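Local coordinates for protein scyllo-inosose 3-dehydrogenase (Thermotoga maritima, PDB 3IP1) that catalyses the NAD(+)-dependent oxidation of scyllo-inosose to 3-dehydro-scyllo-inosose, using zinc as cofactor and probably serving myo-inositol breakdown, at residues A203-G208 and V230-H235; L295-I300 and A322-T327; V303-R308 and T327-Q332; T313-A318 and Q337-Q342. All blocks are in the same frame, centred on the assembly; numbering follows the deposited sequence.

All four contacts lie in the nucleotide-binding half of the chain, with contact 4 joining the last two strands of its parallel sheet. Contact 1 packs two helices over the sheet face that carries Ala315, and Arg207 NE bonds to Gly340 O at 2.7 Å to tie it to contact 4. Contacts 2 and 3 share helix 293-306 on the face that carries Val314; Trp297 CH2 reaches Ile316 CD1 at 3.8 Å, and Phe331 meets Trp297, Leu326 and Ile338. Contacts 1 and 4 come nearest the active site, the side chain of Val317 being about 10 Å from a bound cadmium ion. Contacts 2 and 3 lie away from it; all four contacts touch the third subunit.

Contact 1: residues A203-G208 and V230-H235; sequences AVIVRG and VAILKH
Val204 and Leu233 reach toward each other tip to tip and carry most of this small helix-to-helix contact. CG1 of Val204 stands 3.8 Å from CD1 of Leu233, and the second pair of methyls follows suit, with CG2 of Val204 at 4.0 Å from CD2 of Leu233. The valine CB faces the fork of the leucine almost squarely. Leu233 does not aim its CB straight at the other helix; its CG, anti to the carbonyl carbon (chi1 -72°), swings both methyls across to the valine. Ile232, one residue earlier, points directly at the partner and offers its branch methyl. That CG2 touches both CG1 and CD1 of Ile205, 4.0 Å from CG1, while also lying 4.1 Å from CG2 of Val204, so a single methyl serves two neighbours.

No hydrogen bond crosses, and all four side chains are buried, which makes this pure apolar packing. The segment axes approach to 10.6 Å at an angle of 57°, so the side chains alone bridge them.

Both helices belong to the cofactor domain, and helix 224-235 starts within what is probably the glycine-rich GxGxxG turn of a Rossmann fold; Ile225, which by similarity binds NAD(+), is about 7 Å from the side chain of Val204. Beneath the pair runs strand 285-288, where Val204 rests on Leu285 and Leu287 and Leu233 on Leu285, while Arg212 of the second subunit packs on Ile205.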
loop_
_atom_site.group_PDB
_atom_site.type_symbol
_atom_site.label_atom_id
_atom_site.label_comp_id
_atom_site.label_asym_id
_atom_site.label_seq_id
_atom_site.Cartn_x
_atom_site.Cartn_y
_atom_site.Cartn_z
ATOM N N ALA A 203 16.003 -3.311 2.710
ATOM C CA ALA A 203 15.667 -2.907 4.049
ATOM C C ALA A 203 14.921 -1.581 4.087
ATOM O O ALA A 203 13.934 -1.471 4.797
ATOM C CB ALA A 203 16.922 -2.867 4.921
ATOM N N VAL A 204 15.358 -0.587 3.317
ATOM C CA VAL A 204 14.741 0.749 3.425
ATOM C C VAL A 204 13.596 1.083 2.443
ATOM O O VAL A 204 12.699 1.879 2.784
ATOM C CB VAL A 204 15.780 1.912 3.432
ATOM C CG1 VAL A 204 16.743 1.744 4.599
ATOM C CG2 VAL A 204 16.541 2.012 2.119
ATOM N N ILE A 205 13.641 0.487 1.249
ATOM C CA ILE A 205 12.661 0.767 0.194
ATOM C C ILE A 205 11.560 -0.286 0.223
ATOM O O ILE A 205 10.379 0.060 0.327
ATOM C CB ILE A 205 13.322 0.810 -1.227
ATOM C CG1 ILE A 205 14.413 1.881 -1.310
ATOM C CG2 ILE A 205 12.259 1.011 -2.345
ATOM C CD1 ILE A 205 14.015 3.251 -0.822
ATOM N N VAL A 206 11.952 -1.562 0.146
ATOM C CA VAL A 206 10.995 -2.664 0.086
ATOM C C VAL A 206 10.321 -2.983 1.433
ATOM O O VAL A 206 9.099 -2.963 1.524
ATOM C CB VAL A 206 11.630 -3.959 -0.488
ATOM C CG1 VAL A 206 10.556 -5.056 -0.663
ATOM C CG2 VAL A 206 12.331 -3.665 -1.839
ATOM N N ARG A 207 11.109 -3.328 2.456
ATOM C CA ARG A 207 10.574 -3.622 3.786
ATOM C C ARG A 207 10.166 -2.370 4.555
ATOM O O ARG A 207 9.096 -2.324 5.145
ATOM C CB ARG A 207 11.604 -4.418 4.614
ATOM C CG ARG A 207 11.827 -5.837 4.113
ATOM C CD ARG A 207 10.533 -6.639 4.191
ATOM N NE ARG A 207 10.241 -7.005 5.578
ATOM C CZ ARG A 207 9.039 -6.979 6.137
ATOM N NH1 ARG A 207 7.978 -6.599 5.445
ATOM N NH2 ARG A 207 8.900 -7.358 7.397
ATOM N N GLY A 208 11.046 -1.369 4.571
ATOM C CA GLY A 208 10.805 -0.124 5.280
ATOM C C GLY A 208 9.684 0.695 4.692
ATOM O O GLY A 208 9.115 1.550 5.375
ATOM N N VAL A 230 22.505 5.409 3.341
ATOM C CA VAL A 230 22.687 6.865 3.264
ATOM C C VAL A 230 22.531 7.321 1.834
ATOM O O VAL A 230 21.746 8.242 1.547
ATOM C CB VAL A 230 24.071 7.329 3.797
ATOM C CG1 VAL A 230 24.335 8.795 3.431
ATOM C CG2 VAL A 230 24.123 7.166 5.299
ATOM N N ALA A 231 23.284 6.668 0.955
ATOM C CA ALA A 231 23.256 6.933 -0.477
ATOM C C ALA A 231 21.855 6.748 -1.054
ATOM O O ALA A 231 21.354 7.623 -1.767
ATOM C CB ALA A 231 24.265 6.024 -1.200
ATOM N N ILE A 232 21.227 5.611 -0.750
ATOM C CA ILE A 232 19.924 5.290 -1.335
ATOM C C ILE A 232 18.866 6.315 -0.931
ATOM O O ILE A 232 18.090 6.794 -1.770
ATOM C CB ILE A 232 19.439 3.878 -0.937
ATOM C CG1 ILE A 232 20.279 2.795 -1.655
ATOM C CG2 ILE A 232 17.968 3.719 -1.287
ATOM C CD1 ILE A 232 20.304 1.423 -0.874
ATOM N N LEU A 233 18.848 6.638 0.358
ATOM C CA LEU A 233 17.828 7.498 0.925
ATOM C C LEU A 233 18.027 8.966 0.563
ATOM O O LEU A 233 17.048 9.691 0.428
ATOM C CB LEU A 233 17.738 7.280 2.433
ATOM C CG LEU A 233 17.103 5.916 2.753
ATOM C CD1 LEU A 233 17.249 5.532 4.254
ATOM C CD2 LEU A 233 15.622 5.895 2.295
ATOM N N LYS A 234 19.282 9.399 0.376
ATOM C CA LYS A 234 19.515 10.710 -0.218
ATOM C C LYS A 234 19.007 10.747 -1.662
ATOM O O LYS A 234 18.242 11.634 -2.011
ATOM C CB LYS A 234 20.980 11.155 -0.137
ATOM C CG LYS A 234 21.173 12.664 -0.256
ATOM C CD LYS A 234 20.359 13.437 0.790
ATOM C CE LYS A 234 20.435 14.961 0.579
ATOM N NZ LYS A 234 19.700 15.709 1.652
ATOM N N HIS A 235 19.394 9.766 -2.479
ATOM C CA HIS A 235 18.869 9.652 -3.841
ATOM C C HIS A 235 17.341 9.552 -3.878
ATOM O O HIS A 235 16.727 9.976 -4.863
ATOM C CB HIS A 235 19.541 8.510 -4.631
ATOM C CG HIS A 235 20.841 8.918 -5.262
ATOM N ND1 HIS A 235 22.025 8.992 -4.550
ATOM C CD2 HIS A 235 21.136 9.327 -6.520
ATOM C CE1 HIS A 235 22.996 9.406 -5.348
ATOM N NE2 HIS A 235 22.480 9.626 -6.545
#

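Contact 2: residues L295-I300 and A322-T327; sequences LVWPQI and AKIPLT
Ile324 lays its branch methyl over the indole of Trp297, the dominant feature of the contact. CG2 is 3.3 Å from the centroid of the five-membered ring and 17° off its normal, a close CH-pi contact. The methyl can do this because it stands anti to the isoleucine backbone N, while Trp297 sends its own CG anti to N (chi1 -154°) and so carries the indole toward the strand.

Pro325 comes next and meets the root of the tryptophan side chain: its CD lies 3.9 Å from CB of Trp297, and its carbonyl O is 3.5 Å from CD1 of the indole, approaching at a slant. It is the centre of an inverse gamma turn, with Leu326 N bonded weakly back to Ile324 O. This turn belongs to a short strand beyond the main Rossmann sheet; Ile324 and Leu326 form an antiparallel ladder with a strand of the third subunit, so strand 324-326 is part of the subunit interface.

Leu326 follows with CD1 4.0 Å from NE1 of Trp297, a nitrogen that also makes a weak bond to Glu301 OE2. An alanine in place of Trp297 is likely to take the ring face from under CG2 of Ile324 and open a gap at the far end of the indole, where Val314, Ile316 and Phe331 pack, and would leave Glu301 OE2 without this weak donor. At the end of the segment, Thr327 OG1 bonds to OE1 of Glu301.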
loop_
_atom_site.group_PDB
_atom_site.type_symbol
_atom_site.label_atom_id
_atom_site.label_comp_id
_atom_site.label_asym_id
_atom_site.label_seq_id
_atom_site.Cartn_x
_atom_site.Cartn_y
_atom_site.Cartn_z
ATOM N N LEU A 295 21.061 -1.803 22.737
ATOM C CA LEU A 295 21.730 -0.597 23.279
ATOM C C LEU A 295 21.180 0.717 22.709
ATOM O O LEU A 295 21.181 1.744 23.391
ATOM C CB LEU A 295 23.255 -0.615 23.055
ATOM C CG LEU A 295 24.181 -1.771 23.494
ATOM C CD1 LEU A 295 25.654 -1.377 23.280
ATOM C CD2 LEU A 295 23.947 -2.236 24.946
ATOM N N VAL A 296 20.747 0.700 21.449
ATOM C CA VAL A 296 20.283 1.935 20.809
ATOM C C VAL A 296 18.759 2.115 20.816
ATOM O O VAL A 296 18.279 3.180 20.483
ATOM C CB VAL A 296 20.824 2.110 19.367
ATOM C CG1 VAL A 296 22.325 2.402 19.389
ATOM C CG2 VAL A 296 20.488 0.890 18.503
ATOM N N TRP A 297 18.019 1.080 21.206
ATOM C CA TRP A 297 16.567 1.141 21.161
ATOM C C TRP A 297 15.967 2.245 22.031
ATOM O O TRP A 297 15.078 2.962 21.568
ATOM C CB TRP A 297 15.930 -0.203 21.528
ATOM C CG TRP A 297 14.588 -0.360 20.926
ATOM C CD1 TRP A 297 13.389 -0.138 21.530
ATOM C CD2 TRP A 297 14.294 -0.753 19.573
ATOM N NE1 TRP A 297 12.362 -0.377 20.646
ATOM C CE2 TRP A 297 12.892 -0.749 19.435
ATOM C CE3 TRP A 297 15.083 -1.111 18.473
ATOM C CZ2 TRP A 297 12.252 -1.103 18.233
ATOM C CZ3 TRP A 297 14.454 -1.455 17.272
ATOM C CH2 TRP A 297 13.051 -1.450 17.167
ATOM N N PRO A 298 16.430 2.375 23.300
ATOM C CA PRO A 298 15.869 3.429 24.152
ATOM C C PRO A 298 16.002 4.819 23.522
ATOM O O PRO A 298 15.072 5.638 23.600
ATOM C CB PRO A 298 16.710 3.323 25.437
ATOM C CG PRO A 298 17.160 1.906 25.466
ATOM C CD PRO A 298 17.377 1.514 24.044
ATOM N N GLN A 299 17.146 5.083 22.901
ATOM C CA GLN A 299 17.347 6.355 22.226
ATOM C C GLN A 299 16.459 6.540 20.993
ATOM O O GLN A 299 16.000 7.640 20.732
ATOM C CB GLN A 299 18.797 6.513 21.830
ATOM C CG GLN A 299 19.747 6.282 22.983
ATOM C CD GLN A 299 21.161 6.217 22.504
ATOM O OE1 GLN A 299 21.672 7.178 21.930
ATOM N NE2 GLN A 299 21.799 5.074 22.702
ATOM N N ILE A 300 16.242 5.475 20.229
ATOM C CA ILE A 300 15.352 5.538 19.070
ATOM C C ILE A 300 13.944 5.820 19.560
ATOM O O ILE A 300 13.250 6.688 19.032
ATOM C CB ILE A 300 15.333 4.206 18.262
ATOM C CG1 ILE A 300 16.674 3.952 17.574
ATOM C CG2 ILE A 300 14.225 4.230 17.184
ATOM C CD1 ILE A 300 16.803 2.521 16.991
ATOM N N ALA A 322 20.642 -10.388 21.311
ATOM C CA ALA A 322 19.984 -9.882 22.516
ATOM C C ALA A 322 18.565 -9.323 22.274
ATOM O O ALA A 322 18.319 -8.668 21.255
ATOM C CB ALA A 322 20.858 -8.834 23.167
ATOM N N LYS A 323 17.656 -9.588 23.220
ATOM C CA LYS A 323 16.297 -9.028 23.213
ATOM C C LYS A 323 16.308 -7.508 23.122
ATOM O O LYS A 323 17.209 -6.841 23.627
ATOM C CB LYS A 323 15.503 -9.400 24.481
ATOM C CG LYS A 323 15.380 -10.869 24.802
ATOM C CD LYS A 323 14.702 -11.650 23.687
ATOM C CE LYS A 323 14.467 -13.097 24.106
ATOM N NZ LYS A 323 14.372 -13.961 22.903
ATOM N N ILE A 324 15.279 -6.967 22.488
ATOM C CA ILE A 324 15.104 -5.529 22.383
ATOM C C ILE A 324 14.072 -5.087 23.440
ATOM O O ILE A 324 13.007 -5.707 23.573
ATOM C CB ILE A 324 14.640 -5.166 20.961
ATOM C CG1 ILE A 324 15.731 -5.528 19.949
ATOM C CG2 ILE A 324 14.232 -3.706 20.867
ATOM C CD1 ILE A 324 15.187 -5.879 18.608
ATOM N N PRO A 325 14.392 -4.015 24.197
ATOM C CA PRO A 325 13.468 -3.522 25.211
ATOM C C PRO A 325 12.412 -2.579 24.595
ATOM O O PRO A 325 12.489 -1.351 24.721
ATOM C CB PRO A 325 14.400 -2.815 26.217
ATOM C CG PRO A 325 15.577 -2.346 25.378
ATOM C CD PRO A 325 15.584 -3.151 24.083
ATOM N N LEU A 326 11.433 -3.197 23.947
ATOM C CA LEU A 326 10.335 -2.523 23.269
ATOM C C LEU A 326 9.278 -1.978 24.231
ATOM O O LEU A 326 8.717 -2.700 25.036
ATOM C CB LEU A 326 9.675 -3.497 22.273
ATOM C CG LEU A 326 8.375 -3.061 21.593
ATOM C CD1 LEU A 326 8.610 -1.790 20.779
ATOM C CD2 LEU A 326 7.824 -4.195 20.705
ATOM N N THR A 327 9.014 -0.685 24.107
ATOM C CA THR A 327 7.947 -0.040 24.842
ATOM C C THR A 327 6.781 0.095 23.855
ATOM O O THR A 327 6.798 0.990 22.996
ATOM C CB THR A 327 8.369 1.365 25.293
ATOM O OG1 THR A 327 9.684 1.318 25.857
ATOM C CG2 THR A 327 7.364 1.971 26.301
#

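Contact 3: residues V303-R308 and T327-Q332; sequences VIWRAR and TGEVFQ
Trp305 and Val330 mark the point where the two backbones come nearest, their CA atoms 5.8 Å apart, as helix 293-306 runs out and helix 328-333 begins. Val330 is the piece that fits between: its two methyls part company, one to each neighbour. CG1, anti to the backbone N (chi1 167°), meets CG2 of Ile304 at 3.8 Å, the two side chains crossing at about a right angle. CG2 goes instead to the indole of Trp305, 3.8 Å from CE3. The same ring carbon lies 3.8 Å from the CA of Val330, which sits at the edge of the indole near its plane.

Farther along that ring, Glu329 lies across its outer end. Its CG is 4.0 Å from CZ3 and its OE2 is 3.7 Å from CH2 of Trp305, a slanting approach with ring and carboxylate planes 29° apart, so the extended glutamate borders the indole's far end with both its CG and a carboxylate oxygen. On the inner side CD1 of Ile304 reaches the ring of Phe331, 4.0 Å from CZ. No hydrogen bond joins the two segments; the contact is mostly apolar, with the Glu329 carboxylate at its rim, the exposed Trp305 outside and buried Ile304 and Phe331 within.

The end of helix 293-306 is tied down by Arg334, which bonds through NH1 to Ala307 O. Below, Ile304 packs on Phe286 of strand 285-288, and Phe331 on Trp297 and Glu301 of helix 293-306, while Gln332 NE2 bonds to Ile316 O and Ala318 O of the third subunit.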
loop_
_atom_site.group_PDB
_atom_site.type_symbol
_atom_site.label_atom_id
_atom_site.label_comp_id
_atom_site.label_asym_id
_atom_site.label_seq_id
_atom_site.Cartn_x
_atom_site.Cartn_y
_atom_site.Cartn_z
ATOM N N VAL A 303 13.514 9.501 20.647
ATOM C CA VAL A 303 13.290 10.371 19.503
ATOM C C VAL A 303 11.856 10.215 18.958
ATOM O O VAL A 303 11.157 11.213 18.742
ATOM C CB VAL A 303 14.298 10.131 18.369
ATOM C CG1 VAL A 303 13.830 10.855 17.108
ATOM C CG2 VAL A 303 15.704 10.617 18.778
ATOM N N ILE A 304 11.414 8.978 18.758
ATOM C CA ILE A 304 10.092 8.738 18.205
ATOM C C ILE A 304 9.056 9.411 19.115
ATOM O O ILE A 304 8.182 10.136 18.641
ATOM C CB ILE A 304 9.792 7.222 18.020
ATOM C CG1 ILE A 304 10.639 6.632 16.871
ATOM C CG2 ILE A 304 8.319 7.017 17.722
ATOM C CD1 ILE A 304 10.554 5.052 16.735
ATOM N N TRP A 305 9.199 9.187 20.420
ATOM C CA TRP A 305 8.293 9.726 21.423
ATOM C C TRP A 305 8.243 11.252 21.385
ATOM O O TRP A 305 7.174 11.830 21.279
ATOM C CB TRP A 305 8.702 9.262 22.820
ATOM C CG TRP A 305 7.746 9.708 23.890
ATOM C CD1 TRP A 305 7.916 10.748 24.767
ATOM C CD2 TRP A 305 6.466 9.133 24.190
ATOM N NE1 TRP A 305 6.822 10.847 25.603
ATOM C CE2 TRP A 305 5.920 9.867 25.275
ATOM C CE3 TRP A 305 5.732 8.063 23.655
ATOM C CZ2 TRP A 305 4.674 9.565 25.837
ATOM C CZ3 TRP A 305 4.499 7.759 24.211
ATOM C CH2 TRP A 305 3.976 8.515 25.290
ATOM N N ARG A 306 9.405 11.890 21.436
ATOM C CA ARG A 306 9.483 13.345 21.550
ATOM C C ARG A 306 9.260 14.110 20.237
ATOM O O ARG A 306 8.882 15.287 20.269
ATOM C CB ARG A 306 10.828 13.744 22.172
ATOM C CG ARG A 306 10.948 13.366 23.664
ATOM C CD ARG A 306 12.339 13.654 24.213
ATOM N NE ARG A 306 12.698 15.060 23.996
ATOM C CZ ARG A 306 13.897 15.580 24.249
ATOM N NH1 ARG A 306 14.864 14.818 24.731
ATOM N NH2 ARG A 306 14.129 16.864 24.008
ATOM N N ALA A 307 9.522 13.451 19.099
ATOM C CA ALA A 307 9.288 14.027 17.764
ATOM C C ALA A 307 7.829 14.387 17.501
ATOM O O ALA A 307 6.906 13.749 18.003
ATOM C CB ALA A 307 9.779 13.071 16.671
ATOM N N ARG A 308 7.630 15.398 16.671
ATOM C CA ARG A 308 6.287 15.794 16.290
ATOM C C ARG A 308 5.755 15.001 15.096
ATOM O O ARG A 308 4.534 14.863 14.923
ATOM C CB ARG A 308 6.272 17.283 16.006
ATOM C CG ARG A 308 6.772 18.076 17.202
ATOM C CD ARG A 308 6.459 19.535 17.068
ATOM N NE ARG A 308 5.024 19.759 16.931
ATOM C CZ ARG A 308 4.481 20.958 16.762
ATOM N NH1 ARG A 308 5.256 22.035 16.719
ATOM N NH2 ARG A 308 3.172 21.080 16.633
ATOM N N THR A 327 9.014 -0.685 24.107
ATOM C CA THR A 327 7.947 -0.040 24.842
ATOM C C THR A 327 6.781 0.095 23.855
ATOM O O THR A 327 6.798 0.990 22.996
ATOM C CB THR A 327 8.369 1.365 25.293
ATOM O OG1 THR A 327 9.684 1.318 25.857
ATOM C CG2 THR A 327 7.364 1.971 26.301
ATOM N N GLY A 328 5.789 -0.782 23.980
ATOM C CA GLY A 328 4.622 -0.780 23.089
ATOM C C GLY A 328 3.984 0.594 22.952
ATOM O O GLY A 328 3.665 1.038 21.838
ATOM N N GLU A 329 3.837 1.276 24.085
ATOM C CA GLU A 329 3.160 2.574 24.155
ATOM C C GLU A 329 3.719 3.595 23.182
ATOM O O GLU A 329 2.971 4.379 22.594
ATOM C CB GLU A 329 3.248 3.122 25.578
ATOM C CG GLU A 329 2.703 4.539 25.753
ATOM C CD GLU A 329 2.429 4.877 27.200
ATOM O OE1 GLU A 329 1.665 4.123 27.833
ATOM O OE2 GLU A 329 2.971 5.886 27.703
ATOM N N VAL A 330 5.042 3.611 23.041
ATOM C CA VAL A 330 5.689 4.541 22.127
ATOM C C VAL A 330 5.139 4.393 20.700
ATOM O O VAL A 330 4.769 5.393 20.073
ATOM C CB VAL A 330 7.214 4.361 22.147
ATOM C CG1 VAL A 330 7.866 5.101 20.962
ATOM C CG2 VAL A 330 7.796 4.827 23.541
ATOM N N PHE A 331 5.082 3.142 20.222
ATOM C CA PHE A 331 4.558 2.793 18.902
ATOM C C PHE A 331 3.068 3.059 18.737
ATOM O O PHE A 331 2.666 3.566 17.693
ATOM C CB PHE A 331 5.016 1.380 18.457
ATOM C CG PHE A 331 6.495 1.316 18.272
ATOM C CD1 PHE A 331 7.058 1.497 17.010
ATOM C CD2 PHE A 331 7.345 1.227 19.385
ATOM C CE1 PHE A 331 8.453 1.545 16.844
ATOM C CE2 PHE A 331 8.732 1.275 19.225
ATOM C CZ PHE A 331 9.287 1.438 17.953
ATOM N N GLN A 332 2.268 2.788 19.768
ATOM C CA GLN A 332 0.853 3.137 19.739
ATOM C C GLN A 332 0.615 4.652 19.649
ATOM O O GLN A 332 -0.131 5.137 18.784
ATOM C CB GLN A 332 0.142 2.587 20.967
ATOM C CG GLN A 332 -0.031 1.067 20.986
ATOM C CD GLN A 332 -0.412 0.543 22.373
ATOM O OE1 GLN A 332 -0.098 1.163 23.396
ATOM N NE2 GLN A 332 -1.077 -0.602 22.412
#

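Contact 4: residues T313-A318 and Q337-Q342; sequences TVAIVA and QIVGSQ
Gln337 hands an amide hydrogen to Thr313 where the last two strands of the six-stranded parallel Rossmann sheet begin: NE2 lies 2.8 Å from OG1 in a bond that is almost perfectly straight (177°), with the hydroxyl oxygen in the plane of the amide. The glutamine gets there by a bent route, CG wedged between its backbone N and carbonyl carbon (chi1 50°) and the chain turned again at chi2 (-80°). Its OE1 is taken by Arg207 NH2 of the third subunit, so the flat amide is fixed at both ends. A valine in place of Thr313 would probably take from NE2 its straight bond to the hydroxyl, with the weak one to Asn311 O remaining, and let the amide turn more easily.

Strand 337-340 is the outermost of the sheet within the chain. The bonds alternate between the two strands: Val314 N to Gln337 O at 2.7 Å, within the carbonyl plane; Val339 N to Val314 O at 2.9 Å; Ile316 N to Val339 O, also 2.9 Å. Ser341 N then reaches Ile316 O at 3.1 Å, an oxygen that accepts from Gln332 NE2 of the third subunit as well. Strand 337-340 pairs antiparallel with a strand of that subunit, so the sheet runs on across the interface.

On the face with Thr313 and Ala315, CG2 of Val339 touches CB of Ala315 at 3.8 Å. On the other, CD1 of Ile316 packs on CG2 of Ile338 at 3.6 Å, against Trp297. Where the strands end, a water donates to Val317 O and to Ser341 O, 2.7 Å from the latter.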
loop_
_atom_site.group_PDB
_atom_site.type_symbol
_atom_site.label_atom_id
_atom_site.label_comp_id
_atom_site.label_asym_id
_atom_site.label_seq_id
_atom_site.Cartn_x
_atom_site.Cartn_y
_atom_site.Cartn_z
ATOM N N THR A 313 8.893 4.463 10.879
ATOM C CA THR A 313 9.164 3.050 10.747
ATOM C C THR A 313 10.577 2.756 11.261
ATOM O O THR A 313 11.534 3.462 10.908
ATOM C CB THR A 313 9.017 2.608 9.272
ATOM O OG1 THR A 313 7.646 2.724 8.892
ATOM C CG2 THR A 313 9.473 1.152 9.084
ATOM N N VAL A 314 10.721 1.736 12.106
ATOM C CA VAL A 314 12.058 1.272 12.445
ATOM C C VAL A 314 12.302 -0.029 11.705
ATOM O O VAL A 314 11.601 -1.010 11.909
ATOM C CB VAL A 314 12.297 1.057 13.937
ATOM C CG1 VAL A 314 13.797 0.792 14.187
ATOM C CG2 VAL A 314 11.855 2.241 14.722
ATOM N N ALA A 315 13.288 -0.007 10.816
ATOM C CA ALA A 315 13.640 -1.202 10.060
ATOM C C ALA A 315 14.887 -1.809 10.704
ATOM O O ALA A 315 15.892 -1.107 10.909
ATOM C CB ALA A 315 13.882 -0.843 8.588
ATOM N N ILE A 316 14.807 -3.098 11.045
ATOM C CA ILE A 316 15.924 -3.813 11.678
ATOM C C ILE A 316 16.607 -4.722 10.666
ATOM O O ILE A 316 16.006 -5.671 10.178
ATOM C CB ILE A 316 15.460 -4.633 12.908
ATOM C CG1 ILE A 316 14.833 -3.707 13.958
ATOM C CG2 ILE A 316 16.661 -5.384 13.549
ATOM C CD1 ILE A 316 13.846 -4.409 14.915
ATOM N N VAL A 317 17.859 -4.413 10.351
ATOM C CA VAL A 317 18.592 -5.098 9.286
ATOM C C VAL A 317 19.799 -5.883 9.814
ATOM O O VAL A 317 20.180 -6.915 9.247
ATOM C CB VAL A 317 19.009 -4.117 8.135
ATOM C CG1 VAL A 317 20.068 -3.170 8.573
ATOM C CG2 VAL A 317 19.462 -4.884 6.889
ATOM N N ALA A 318 20.395 -5.402 10.905
ATOM C CA ALA A 318 21.567 -6.073 11.436
ATOM C C ALA A 318 21.131 -7.269 12.271
ATOM O O ALA A 318 20.044 -7.270 12.844
ATOM C CB ALA A 318 22.422 -5.116 12.231
ATOM N N GLN A 337 5.849 2.033 13.562
ATOM C CA GLN A 337 5.930 0.592 13.330
ATOM C C GLN A 337 7.379 0.083 13.224
ATOM O O GLN A 337 8.321 0.851 13.083
ATOM C CB GLN A 337 5.111 0.159 12.095
ATOM C CG GLN A 337 5.359 0.959 10.796
ATOM C CD GLN A 337 4.607 2.330 10.736
ATOM O OE1 GLN A 337 3.513 2.522 11.305
ATOM N NE2 GLN A 337 5.210 3.276 10.047
ATOM N N ILE A 338 7.507 -1.237 13.288
ATOM C CA ILE A 338 8.779 -1.928 13.307
ATOM C C ILE A 338 8.701 -3.053 12.291
ATOM O O ILE A 338 7.817 -3.900 12.374
ATOM C CB ILE A 338 9.032 -2.598 14.696
ATOM C CG1 ILE A 338 8.965 -1.562 15.834
ATOM C CG2 ILE A 338 10.380 -3.357 14.698
ATOM C CD1 ILE A 338 8.854 -2.202 17.191
ATOM N N VAL A 339 9.634 -3.052 11.349
ATOM C CA VAL A 339 9.745 -4.116 10.354
ATOM C C VAL A 339 11.132 -4.760 10.444
ATOM O O VAL A 339 12.149 -4.091 10.660
ATOM C CB VAL A 339 9.465 -3.619 8.881
ATOM C CG1 VAL A 339 8.078 -2.969 8.764
ATOM C CG2 VAL A 339 10.524 -2.632 8.409
ATOM N N GLY A 340 11.175 -6.070 10.290
ATOM C CA GLY A 340 12.437 -6.738 10.135
ATOM C C GLY A 340 12.719 -6.901 8.655
ATOM O O GLY A 340 11.797 -6.947 7.833
ATOM N N SER A 341 13.995 -7.006 8.313
ATOM C CA SER A 341 14.406 -7.182 6.927
ATOM C C SER A 341 15.552 -8.176 6.844
ATOM O O SER A 341 16.381 -8.241 7.760
ATOM C CB SER A 341 14.861 -5.842 6.354
ATOM O OG SER A 341 15.218 -5.976 4.992
ATOM N N GLN A 342 15.607 -8.934 5.753
ATOM C CA GLN A 342 16.778 -9.771 5.450
ATOM C C GLN A 342 16.868 -10.007 3.937
ATOM O O GLN A 342 15.832 -10.002 3.238
ATOM C CB GLN A 342 16.731 -11.114 6.194
ATOM C CG GLN A 342 15.912 -12.209 5.487
ATOM C CD GLN A 342 15.954 -13.563 6.199
ATOM O OE1 GLN A 342 16.576 -13.703 7.246
ATOM N NE2 GLN A 342 15.276 -14.565 5.624
HETATM O O HOH W 1 18.902 -9.079 8.071
#